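Local coordinates for protein putative non-ribosomal peptide synthetase (Actinomadura parvosata subsp. kistnae, PDB 6M7L) that probably acts as a condensation domain of a non-ribosomal peptide synthetase, forming amide bonds between building blocks tethered to carrier proteins, at residues A[207-210]-A[211-215]; A[338-341]-A[342-345]. One frame throughout, in Å; residues are numbered along the deposited sequence.

Interaction 1: residues A[207-210]-A[211-215]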
ATOM      1  N   LEU A 207      11.796  18.339 -30.332  1.00 95.78           N
ATOM      2  CA  LEU A 207      11.915  17.318 -29.294  1.00 97.13           C
ATOM      3  C   LEU A 207      11.199  16.034 -29.701  1.00 99.21           C
ATOM      4  O   LEU A 207      11.815  14.967 -29.805  1.00 96.65           O
ATOM      5  CB  LEU A 207      11.362  17.856 -27.972  1.00 90.14           C
ATOM      6  CG  LEU A 207      11.149  16.858 -26.830  1.00 81.69           C
ATOM      7  CD1 LEU A 207      12.421  16.077 -26.531  1.00 81.94           C
ATOM      8  CD2 LEU A 207      10.655  17.581 -25.585  1.00 75.09           C
ATOM      9  N   ILE A 208       9.889  16.120 -29.939  1.00 96.49           N
ATOM     10  CA  ILE A 208       9.137  14.945 -30.365  1.00 94.26           C
ATOM     11  C   ILE A 208       9.507  14.558 -31.794  1.00 98.88           C
ATOM     12  O   ILE A 208       9.516  13.371 -32.138  1.00 97.14           O
ATOM     13  CB  ILE A 208       7.626  15.203 -30.205  1.00 94.08           C
ATOM     14  CG1 ILE A 208       6.813  14.237 -31.073  1.00 91.35           C
ATOM     15  CG2 ILE A 208       7.295  16.666 -30.503  1.00 95.62           C
ATOM     16  CD1 ILE A 208       5.415  14.737 -31.411  1.00 93.47           C
ATOM     17  N   TRP A 209       9.840  15.540 -32.639  1.00103.39           N
ATOM     18  CA  TRP A 209      10.315  15.228 -33.985  1.00 99.63           C
ATOM     19  C   TRP A 209      11.562  14.355 -33.938  1.00 98.47           C
ATOM     20  O   TRP A 209      11.686  13.397 -34.709  1.00 94.02           O
ATOM     21  CB  TRP A 209      10.600  16.516 -34.757  1.00106.30           C
ATOM     22  CG  TRP A 209      10.999  16.314 -36.199  1.00111.12           C
ATOM     23  CD1 TRP A 209      10.197  16.452 -37.296  1.00110.12           C
ATOM     24  CD2 TRP A 209      12.299  15.958 -36.696  1.00105.74           C
ATOM     25  NE1 TRP A 209      10.913  16.198 -38.441  1.00108.90           N
ATOM     26  CE2 TRP A 209      12.204  15.891 -38.100  1.00106.93           C
ATOM     27  CE3 TRP A 209      13.531  15.684 -36.091  1.00106.40           C
ATOM     28  CZ2 TRP A 209      13.291  15.563 -38.909  1.00108.05           C
ATOM     29  CZ3 TRP A 209      14.609  15.357 -36.895  1.00107.50           C
ATOM     30  CH2 TRP A 209      14.482  15.300 -38.288  1.00108.71           C
ATOM     31  N   ASP A 210      12.506  14.681 -33.048  1.00 98.52           N
ATOM     32  CA  ASP A 210      13.661  13.811 -32.851  1.00 98.83           C
ATOM     33  C   ASP A 210      13.225  12.412 -32.444  1.00 91.71           C
ATOM     34  O   ASP A 210      13.819  11.417 -32.873  1.00 94.80           O
ATOM     35  CB  ASP A 210      14.603  14.394 -31.795  1.00100.43           C
ATOM     36  CG  ASP A 210      15.820  15.065 -32.401  1.00104.03           C
ATOM     37  OD1 ASP A 210      16.343  16.019 -31.784  1.00102.58           O
ATOM     38  OD2 ASP A 210      16.249  14.645 -33.497  1.00 98.87           O
ATOM     39  N   GLN A 211      12.177  12.315 -31.623  1.00 86.70           N
ATOM     40  CA  GLN A 211      11.721  11.011 -31.159  1.00 85.20           C
ATOM     41  C   GLN A 211      10.952  10.262 -32.240  1.00 87.37           C
ATOM     42  O   GLN A 211      11.126   9.048 -32.396  1.00 86.15           O
ATOM     43  CB  GLN A 211      10.875  11.173 -29.897  1.00 82.96           C
ATOM     44  CG  GLN A 211      11.664  10.877 -28.642  1.00 79.46           C
ATOM     45  CD  GLN A 211      11.144  11.587 -27.417  1.00 75.13           C
ATOM     46  OE1 GLN A 211       9.938  11.695 -27.209  1.00 77.57           O
ATOM     47  NE2 GLN A 211      12.061  12.081 -26.595  1.00 74.88           N
ATOM     48  N   ILE A 212      10.101  10.962 -32.995  1.00 86.34           N
ATOM     49  CA  ILE A 212       9.415  10.326 -34.118  1.00 86.04           C
ATOM     50  C   ILE A 212      10.428   9.767 -35.107  1.00 84.73           C
ATOM     51  O   ILE A 212      10.277   8.646 -35.607  1.00 82.38           O
ATOM     52  CB  ILE A 212       8.453  11.320 -34.794  1.00 88.17           C
ATOM     53  CG1 ILE A 212       7.321  11.706 -33.840  1.00 82.56           C
ATOM     54  CG2 ILE A 212       7.892  10.728 -36.081  1.00 77.67           C
ATOM     55  CD1 ILE A 212       6.316  12.660 -34.442  1.00 78.60           C
ATOM     56  N   GLU A 213      11.485  10.532 -35.391  1.00 88.37           N
ATOM     57  CA  GLU A 213      12.539  10.044 -36.274  1.00 83.84           C
ATOM     58  C   GLU A 213      13.277   8.864 -35.658  1.00 81.57           C
ATOM     59  O   GLU A 213      13.698   7.948 -36.373  1.00 86.77           O
ATOM     60  CB  GLU A 213      13.517  11.173 -36.598  1.00 91.07           C
ATOM     61  CG  GLU A 213      12.963  12.228 -37.535  1.00 93.98           C
ATOM     62  CD  GLU A 213      12.545  11.650 -38.872  1.00101.49           C
ATOM     63  OE1 GLU A 213      11.339  11.709 -39.200  1.00 97.39           O
ATOM     64  OE2 GLU A 213      13.423  11.127 -39.591  1.00 96.67           O
ATOM     65  N   PHE A 214      13.444   8.869 -34.334  1.00 84.29           N
ATOM     66  CA  PHE A 214      14.158   7.782 -33.671  1.00 84.96           C
ATOM     67  C   PHE A 214      13.456   6.449 -33.887  1.00 80.22           C
ATOM     68  O   PHE A 214      14.095   5.445 -34.224  1.00 78.95           O
ATOM     69  CB  PHE A 214      14.302   8.077 -32.176  1.00 78.89           C
ATOM     70  CG  PHE A 214      14.748   6.893 -31.364  1.00 79.56           C
ATOM     71  CD1 PHE A 214      16.088   6.552 -31.289  1.00 76.82           C
ATOM     72  CD2 PHE A 214      13.826   6.118 -30.676  1.00 72.81           C
ATOM     73  CE1 PHE A 214      16.500   5.464 -30.543  1.00 72.32           C
ATOM     74  CE2 PHE A 214      14.233   5.028 -29.933  1.00 72.04           C
ATOM     75  CZ  PHE A 214      15.572   4.701 -29.866  1.00 72.82           C
ATOM     76  N   TRP A 215      12.135   6.419 -33.702  1.00 77.34           N
ATOM     77  CA  TRP A 215      11.399   5.164 -33.798  1.00 75.09           C
ATOM     78  C   TRP A 215      11.215   4.703 -35.238  1.00 76.71           C
ATOM     79  O   TRP A 215      11.137   3.495 -35.486  1.00 81.69           O
ATOM     80  CB  TRP A 215      10.042   5.296 -33.109  1.00 74.28           C
ATOM     81  CG  TRP A 215      10.145   5.331 -31.621  1.00 72.29           C
ATOM     82  CD1 TRP A 215       9.915   6.399 -30.806  1.00 71.24           C
ATOM     83  CD2 TRP A 215      10.527   4.247 -30.766  1.00 65.11           C
ATOM     84  NE1 TRP A 215      10.122   6.046 -29.494  1.00 67.07           N
ATOM     85  CE2 TRP A 215      10.499   4.730 -29.444  1.00 63.66           C
ATOM     86  CE3 TRP A 215      10.887   2.916 -30.991  1.00 64.30           C
ATOM     87  CZ2 TRP A 215      10.815   3.928 -28.351  1.00 65.49           C
ATOM     88  CZ3 TRP A 215      11.203   2.121 -29.904  1.00 59.35           C
ATOM     89  CH2 TRP A 215      11.163   2.628 -28.603  1.00 59.57           C
TER
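The N-terminal turns of helix 207-218 carry a CH-pi contact between Trp209 and Glu213, one turn apart on the more open flank of the helix. Glu213 CG lies over the face of the indole, 3.4 Å from the centroid of the Trp209 six-membered ring and only 8° off its normal. Trp209 CG is anti to the backbone N (chi1 -176°), which swings the indole toward the following turn, while the Glu213 chain bends at chi2 and carries its carboxylate above the ring plane to the CZ2 side of the indole. Carboxylate and ring planes are 23° apart, and Glu213 CD stays 4.0 Å from Trp209 CZ2, so the methylene makes the closer contact. In the plane of the indole, Asp210 OD2 stands at its edge.

The buried flank is mostly apolar. Ile208 and Ile212 lie side by side, with Ile208 CG1 3.8 Å from Ile212 CD1; Leu198 and Ala201 pack on Ile208, Leu351 and Leu359 on Ile212. Gln211 runs alongside Leu207, its NE2 4.0 Å from Leu207 CD1, but its amide is held from elsewhere: NE2 hydrogen-bonds Asp350 OD1, and OE1 accepts a weak bond from Leu351 N.

Successive i to i+4 backbone bonds join the turns, among them Glu213 N to Trp209 O at 3.0 Å and Phe214 N to Asp210 O, also 3.0 Å.

Glu213 therefore meets Trp209 through its aliphatic carbon, an essentially dispersive contact with the charge set aside from the ring centre. The buried Gln211 has both ends of its amide engaged by the 350-351 loop, which should favour one orientation of that group, chiefly through the bond to Asp350, and ties this helix to the loop.

Interaction 2: residues A[338-341]-A[342-345]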
ATOM      1  N   ALA A 338      19.728  -6.227 -26.318  1.00 65.55           N
ATOM      2  CA  ALA A 338      18.546  -5.949 -25.510  1.00 62.12           C
ATOM      3  C   ALA A 338      18.793  -4.784 -24.562  1.00 65.67           C
ATOM      4  O   ALA A 338      17.942  -3.897 -24.419  1.00 64.93           O
ATOM      5  CB  ALA A 338      18.137  -7.201 -24.734  1.00 56.16           C
ATOM      6  N   ARG A 339      19.959  -4.763 -23.913  1.00 64.33           N
ATOM      7  CA  ARG A 339      20.273  -3.682 -22.987  1.00 64.58           C
ATOM      8  C   ARG A 339      20.347  -2.340 -23.706  1.00 66.53           C
ATOM      9  O   ARG A 339      19.863  -1.325 -23.192  1.00 70.28           O
ATOM     10  CB  ARG A 339      21.590  -3.977 -22.271  1.00 72.70           C
ATOM     11  CG  ARG A 339      21.945  -2.988 -21.175  1.00 69.97           C
ATOM     12  CD  ARG A 339      23.374  -2.480 -21.315  1.00 79.41           C
ATOM     13  NE  ARG A 339      24.313  -3.546 -21.654  1.00 78.42           N
ATOM     14  CZ  ARG A 339      24.980  -3.618 -22.802  1.00 76.07           C
ATOM     15  NH1 ARG A 339      24.819  -2.678 -23.723  1.00 70.65           N
ATOM     16  NH2 ARG A 339      25.813  -4.625 -23.028  1.00 74.42           N
ATOM     17  N   ASP A 340      20.940  -2.317 -24.903  1.00 71.88           N
ATOM     18  CA  ASP A 340      21.156  -1.050 -25.596  1.00 71.07           C
ATOM     19  C   ASP A 340      19.847  -0.450 -26.095  1.00 72.38           C
ATOM     20  O   ASP A 340      19.671   0.774 -26.062  1.00 73.37           O
ATOM     21  CB  ASP A 340      22.132  -1.233 -26.757  1.00 69.10           C
ATOM     22  CG  ASP A 340      23.541  -1.530 -26.292  1.00 72.76           C
ATOM     23  OD1 ASP A 340      24.163  -2.470 -26.828  1.00 80.61           O
ATOM     24  OD2 ASP A 340      24.021  -0.831 -25.375  1.00 82.57           O
ATOM     25  N   VAL A 341      18.919  -1.285 -26.569  1.00 63.91           N
ATOM     26  CA  VAL A 341      17.668  -0.736 -27.079  1.00 66.66           C
ATOM     27  C   VAL A 341      16.790  -0.251 -25.935  1.00 65.03           C
ATOM     28  O   VAL A 341      15.993   0.679 -26.109  1.00 67.33           O
ATOM     29  CB  VAL A 341      16.934  -1.762 -27.965  1.00 63.70           C
ATOM     30  CG1 VAL A 341      16.398  -2.916 -27.134  1.00 61.69           C
ATOM     31  CG2 VAL A 341      15.809  -1.083 -28.733  1.00 55.84           C
ATOM     32  N   SER A 342      16.925  -0.847 -24.746  1.00 63.99           N
ATOM     33  CA  SER A 342      16.123  -0.398 -23.614  1.00 66.72           C
ATOM     34  C   SER A 342      16.566   0.976 -23.126  1.00 69.00           C
ATOM     35  O   SER A 342      15.731   1.772 -22.683  1.00 63.33           O
ATOM     36  CB  SER A 342      16.193  -1.419 -22.478  1.00 64.24           C
ATOM     37  OG  SER A 342      15.251  -1.110 -21.465  1.00 69.20           O
ATOM     38  N   GLU A 343      17.864   1.275 -23.209  1.00 65.84           N
ATOM     39  CA  GLU A 343      18.340   2.601 -22.827  1.00 68.23           C
ATOM     40  C   GLU A 343      17.891   3.657 -23.828  1.00 69.36           C
ATOM     41  O   GLU A 343      17.437   4.739 -23.435  1.00 71.76           O
ATOM     42  CB  GLU A 343      19.862   2.591 -22.695  1.00 77.93           C
ATOM     43  CG  GLU A 343      20.362   1.893 -21.443  1.00 78.22           C
ATOM     44  CD  GLU A 343      21.806   1.455 -21.554  1.00 85.44           C
ATOM     45  OE1 GLU A 343      22.456   1.791 -22.569  1.00 80.63           O
ATOM     46  OE2 GLU A 343      22.291   0.769 -20.629  1.00 90.64           O
ATOM     47  N   ASP A 344      18.005   3.362 -25.124  1.00 74.60           N
ATOM     48  CA  ASP A 344      17.586   4.326 -26.136  1.00 72.84           C
ATOM     49  C   ASP A 344      16.074   4.514 -26.129  1.00 70.27           C
ATOM     50  O   ASP A 344      15.584   5.632 -26.328  1.00 71.68           O
ATOM     51  CB  ASP A 344      18.065   3.881 -27.518  1.00 77.34           C
ATOM     52  CG  ASP A 344      19.570   3.700 -27.584  1.00 81.73           C
ATOM     53  OD1 ASP A 344      20.285   4.338 -26.780  1.00 86.55           O
ATOM     54  OD2 ASP A 344      20.037   2.922 -28.442  1.00 80.03           O
ATOM     55  N   ALA A 345      15.320   3.437 -25.898  1.00 73.42           N
ATOM     56  CA  ALA A 345      13.863   3.538 -25.880  1.00 66.22           C
ATOM     57  C   ALA A 345      13.387   4.388 -24.709  1.00 68.17           C
ATOM     58  O   ALA A 345      12.522   5.257 -24.871  1.00 67.26           O
ATOM     59  CB  ALA A 345      13.238   2.144 -25.821  1.00 57.36           C
TER
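Arg339 and Glu343, one turn apart on helix 331-346, lie side by side without forming a salt bridge: Glu343 OE2 reaches the aliphatic Arg339 CD at 3.5 Å but remains 4.9 Å from Arg339 NE. With chi2 at -130° and a further bend at chi3, the arginine turns its guanidinium back to Asp340, whose OD2 forms a salt bridge with Arg339 NH1 (2.6 Å), lying in the guanidinium plane at its edge. Arg339 NE is hydrogen-bonded to Ala268 O.

Among the acids, Asp340 OD2 and Glu343 OE1 approach to 4.1 Å, their carboxylate planes 71° apart. Asp344 brings OD2 within 3.2 Å of Asp340 O, two acceptors facing each other; its carboxylate is paired instead with Arg218 through OD2 and Arg347 through OD1.

Backbone bonds tie the turns, Ala345 N to Val341 O being 2.8 Å. On the inner side, Val341 packs on Pro322 and Val323, and Ala338 meets helix 272-288.

Arg339 probably offsets part of the repulsion between Asp340 and Glu343, while two arginines would favour a charged carboxylate at Asp344.

Overall arrangement
Interactions 1 and 2 are each local to one helix, and they meet where helix 207-218 packs on helix 331-346: Trp215 CH2 touches Ala345 CB at 3.5 Å, and Phe214 CZ lies 3.5 Å from Asp344 CB. Both reach strand 317-324, helix 207-218 through Trp215 and helix 331-346 through Val341 and Ala345, with Trp215 and Ala345 both touching Leu319. His348 joins them too, stacking with Phe214, accepting from Trp215 NE1 through its O and bonding Asp344 O through ND1. Both contacts are partly buried. The chemistry differs: 207-215 combines a CH-pi contact on its outer flank with isoleucines and an anchored glutamine inside, whereas 338-345 has a charged outer flank above small apolar residues.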